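Local coordinates for protein sulfoquinovosidase (Escherichia coli, PDB 5AEE) that hydrolyses alpha-sulfoquinovosyl diacylglycerides and simple sulfoquinovosides, releasing sulfoquinovose for sulfoglycolysis as a glycoside hydrolase of family 31, at residues 472-477 / 507-512. The protein carries 1 engineered substitution. Numbering follows the deposited sequence.
Engineered in segment 472-477: Asn472 (natural residue Asp). With CA (calcium ion), chain C; NSQ (4-nitrophenyl alpha-D-6-sulfoquinovoside), chain E.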
loop_
_atom_site.group_PDB
_atom_site.type_symbol
_atom_site.label_atom_id
_atom_site.label_comp_id
_atom_site.label_asym_id
_atom_site.label_seq_id
_atom_site.Cartn_x
_atom_site.Cartn_y
_atom_site.Cartn_z
ATOM N N ASN A 472 -8.480 -5.236 -1.051
ATOM C CA ASN A 472 -9.877 -5.618 -1.368
ATOM C C ASN A 472 -10.783 -4.435 -1.454
ATOM O O ASN A 472 -11.141 -3.857 -0.412
ATOM C CB ASN A 472 -10.362 -6.559 -0.269
ATOM C CG ASN A 472 -9.654 -7.877 -0.250
ATOM O OD1 ASN A 472 -8.916 -8.222 -1.162
ATOM N ND2 ASN A 472 -9.902 -8.634 0.806
ATOM N N GLN A 473 -11.076 -4.044 -2.684
ATOM C CA GLN A 473 -12.186 -3.185 -2.993
ATOM C C GLN A 473 -13.458 -3.998 -3.041
ATOM O O GLN A 473 -13.532 -5.105 -3.496
ATOM C CB GLN A 473 -12.044 -2.487 -4.362
ATOM C CG GLN A 473 -11.056 -1.341 -4.327
ATOM C CD GLN A 473 -9.650 -1.793 -4.164
ATOM O OE1 GLN A 473 -9.095 -2.496 -5.037
ATOM N NE2 GLN A 473 -9.059 -1.420 -3.039
ATOM N N ASN A 474 -14.526 -3.341 -2.608
ATOM C CA ASN A 474 -15.854 -3.828 -2.904
ATOM C C ASN A 474 -16.063 -3.870 -4.357
ATOM O O ASN A 474 -15.539 -3.025 -5.087
ATOM C CB ASN A 474 -16.922 -2.863 -2.278
ATOM C CG ASN A 474 -16.965 -2.926 -0.772
ATOM O OD1 ASN A 474 -16.463 -3.850 -0.183
ATOM N ND2 ASN A 474 -17.716 -1.997 -0.129
ATOM N N VAL A 475 -16.900 -4.804 -4.794
ATOM C CA VAL A 475 -17.289 -4.794 -6.201
ATOM C C VAL A 475 -18.396 -3.728 -6.434
ATOM O O VAL A 475 -19.467 -4.039 -6.931
ATOM C CB VAL A 475 -17.691 -6.218 -6.633
ATOM C CG1 VAL A 475 -16.457 -7.127 -6.560
ATOM C CG2 VAL A 475 -18.857 -6.799 -5.802
ATOM N N ASP A 476 -18.129 -2.488 -6.061
ATOM C CA ASP A 476 -19.092 -1.424 -6.164
ATOM C C ASP A 476 -18.414 -0.145 -6.672
ATOM O O ASP A 476 -17.194 -0.095 -6.975
ATOM C CB ASP A 476 -19.865 -1.235 -4.847
ATOM C CG ASP A 476 -19.065 -0.595 -3.740
ATOM O OD1 ASP A 476 -17.999 0.045 -3.972
ATOM O OD2 ASP A 476 -19.544 -0.685 -2.575
ATOM N N TRP A 477 -19.192 0.911 -6.750
ATOM C CA TRP A 477 -18.691 2.149 -7.300
ATOM C C TRP A 477 -18.539 3.206 -6.215
ATOM O O TRP A 477 -18.496 4.404 -6.481
ATOM C CB TRP A 477 -19.715 2.641 -8.294
ATOM C CG TRP A 477 -20.037 1.713 -9.389
ATOM C CD1 TRP A 477 -21.028 0.822 -9.415
ATOM C CD2 TRP A 477 -19.440 1.696 -10.712
ATOM N NE1 TRP A 477 -21.058 0.176 -10.623
ATOM C CE2 TRP A 477 -20.125 0.710 -11.458
ATOM C CE3 TRP A 477 -18.412 2.408 -11.315
ATOM C CZ2 TRP A 477 -19.792 0.386 -12.762
ATOM C CZ3 TRP A 477 -18.047 2.086 -12.578
ATOM C CH2 TRP A 477 -18.769 1.096 -13.330
ATOM N N GLY A 507 -12.391 -5.402 -8.735
ATOM C CA GLY A 507 -12.597 -5.476 -7.294
ATOM C C GLY A 507 -12.645 -6.904 -6.750
ATOM O O GLY A 507 -12.489 -7.937 -7.515
ATOM N N TYR A 508 -12.888 -6.999 -5.446
ATOM C CA TYR A 508 -12.838 -8.305 -4.793
ATOM C C TYR A 508 -14.050 -8.674 -3.943
ATOM O O TYR A 508 -14.653 -9.720 -4.177
ATOM C CB TYR A 508 -11.551 -8.425 -3.921
ATOM C CG TYR A 508 -11.497 -9.680 -3.106
ATOM C CD1 TYR A 508 -11.044 -10.852 -3.657
ATOM C CD2 TYR A 508 -11.902 -9.686 -1.776
ATOM C CE1 TYR A 508 -10.976 -12.008 -2.879
ATOM C CE2 TYR A 508 -11.853 -10.847 -0.987
ATOM C CZ TYR A 508 -11.359 -12.018 -1.543
ATOM O OH TYR A 508 -11.331 -13.224 -0.803
ATOM N N THR A 509 -14.423 -7.769 -3.019
ATOM C CA THR A 509 -15.293 -8.063 -1.953
ATOM C C THR A 509 -16.753 -8.124 -2.389
ATOM O O THR A 509 -17.322 -7.166 -2.875
ATOM C CB THR A 509 -15.153 -7.022 -0.828
ATOM O OG1 THR A 509 -13.735 -6.903 -0.479
ATOM C CG2 THR A 509 -16.048 -7.476 0.423
ATOM N N THR A 510 -17.336 -9.293 -2.175
ATOM C CA THR A 510 -18.609 -9.716 -2.763
ATOM C C THR A 510 -19.375 -10.231 -1.548
ATOM O O THR A 510 -19.240 -11.383 -1.131
ATOM C CB THR A 510 -18.363 -10.864 -3.746
ATOM O OG1 THR A 510 -17.282 -10.503 -4.598
ATOM C CG2 THR A 510 -19.599 -11.106 -4.548
ATOM N N LEU A 511 -20.129 -9.320 -0.919
ATOM C CA LEU A 511 -20.824 -9.595 0.320
ATOM C C LEU A 511 -22.129 -8.837 0.228
ATOM O O LEU A 511 -22.236 -7.815 -0.481
ATOM C CB LEU A 511 -20.057 -9.050 1.517
ATOM C CG LEU A 511 -18.738 -9.694 1.842
ATOM C CD1 LEU A 511 -18.106 -8.995 3.006
ATOM C CD2 LEU A 511 -18.940 -11.163 2.125
ATOM N N PHE A 512 -23.116 -9.330 0.941
ATOM C CA PHE A 512 -24.362 -8.575 1.155
ATOM C C PHE A 512 -25.039 -8.193 -0.147
ATOM O O PHE A 512 -25.319 -7.058 -0.405
ATOM C CB PHE A 512 -24.055 -7.294 1.916
ATOM C CG PHE A 512 -23.283 -7.494 3.176
ATOM C CD1 PHE A 512 -23.772 -8.280 4.182
ATOM C CD2 PHE A 512 -22.128 -6.792 3.407
ATOM C CE1 PHE A 512 -23.093 -8.436 5.380
ATOM C CE2 PHE A 512 -21.436 -6.952 4.585
ATOM C CZ PHE A 512 -21.907 -7.786 5.566
HETATM CA CA CA C . -12.247 -2.847 1.296
HETATM O O12 NSQ E . -7.769 -15.348 2.467
HETATM S S10 NSQ E . -8.012 -16.029 1.173
HETATM O O13 NSQ E . -7.445 -17.384 0.994
HETATM O O11 NSQ E . -9.446 -15.955 0.903
HETATM C C6 NSQ E . -7.221 -15.146 -0.076
HETATM C C5 NSQ E . -7.662 -13.701 -0.259
HETATM O O5 NSQ E . -7.029 -12.994 0.855
HETATM C C1 NSQ E . -7.066 -11.599 0.833
HETATM C C2 NSQ E . -6.575 -11.040 -0.521
HETATM O O2 NSQ E . -6.634 -9.644 -0.414
HETATM C C3 NSQ E . -7.407 -11.640 -1.633
HETATM O O3 NSQ E . -7.035 -11.157 -2.906
HETATM C C4 NSQ E . -7.288 -13.146 -1.645
HETATM O O4 NSQ E . -8.177 -13.674 -2.675
HETATM O O1 NSQ E . -8.438 -11.283 1.063
HETATM C C25 NSQ E . -8.886 -11.421 2.316
HETATM C C26 NSQ E . -8.300 -10.665 3.345
HETATM C C27 NSQ E . -8.730 -10.875 4.623
HETATM C C28 NSQ E . -9.774 -11.758 4.871
HETATM N N32 NSQ E . -10.148 -11.977 6.211
HETATM O O33 NSQ E . -10.797 -13.026 6.494
HETATM O O34 NSQ E . -9.669 -11.235 7.138
HETATM C C29 NSQ E . -10.315 -12.505 3.828
HETATM C C30 NSQ E . -9.873 -12.331 2.530
HETATM O O HOH W 1 -12.719 -7.663 1.887
HETATM O O HOH W 2 -13.890 -4.336 0.468
HETATM O O HOH W 3 -11.355 -4.644 2.533
#
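In the active site of this family 31 TIM barrel, the loops following strands 468-469 and 501-505 set Asn472 against Tyr508 beside the bound sulfoquinovoside. Asn472 is engineered; the natural aspartate at this position is the inferred proton donor, and the substituted amide bridges the glycosidic oxygen and the neighbouring hydroxyl of the ligand: Asn472 ND2 donates almost straight (174°) to ligand O1 at 3.0 Å, while OD1 accepts from the O2 hydroxyl. The amide lies flat over one face of the Tyr508 ring, the two planes 18° apart and Asn472 CG 3.3 Å from Tyr508 CD2. Tyr508 extends away from its own backbone N (chi1 174°), which carries the ring alongside the Asn472 side chain, both pointing the same way; its ring face also meets ligand C3, and His537, which binds the ligand too, meets this ring edge-to-face. Without the ring, as with an alanine here, the Asn472 amide and the sugar at C3 would probably lose the flat surface they share, leaving the amide freer to turn. Backbone bonds join the two loops: Gln473 O accepts from both Tyr508 N and Thr509 N, each at 2.8 Å, and Val475 N donates to Thr509 O within a single bridge of Asn474 with Thr509. Calcium, held also by Gln153, Gly154 and Asp481, takes Asn472 O at 2.3 Å. One of its waters is hydrogen-bonded to both Asn474 OD1 and Thr509 OG1, each 2.7 Å from the water oxygen.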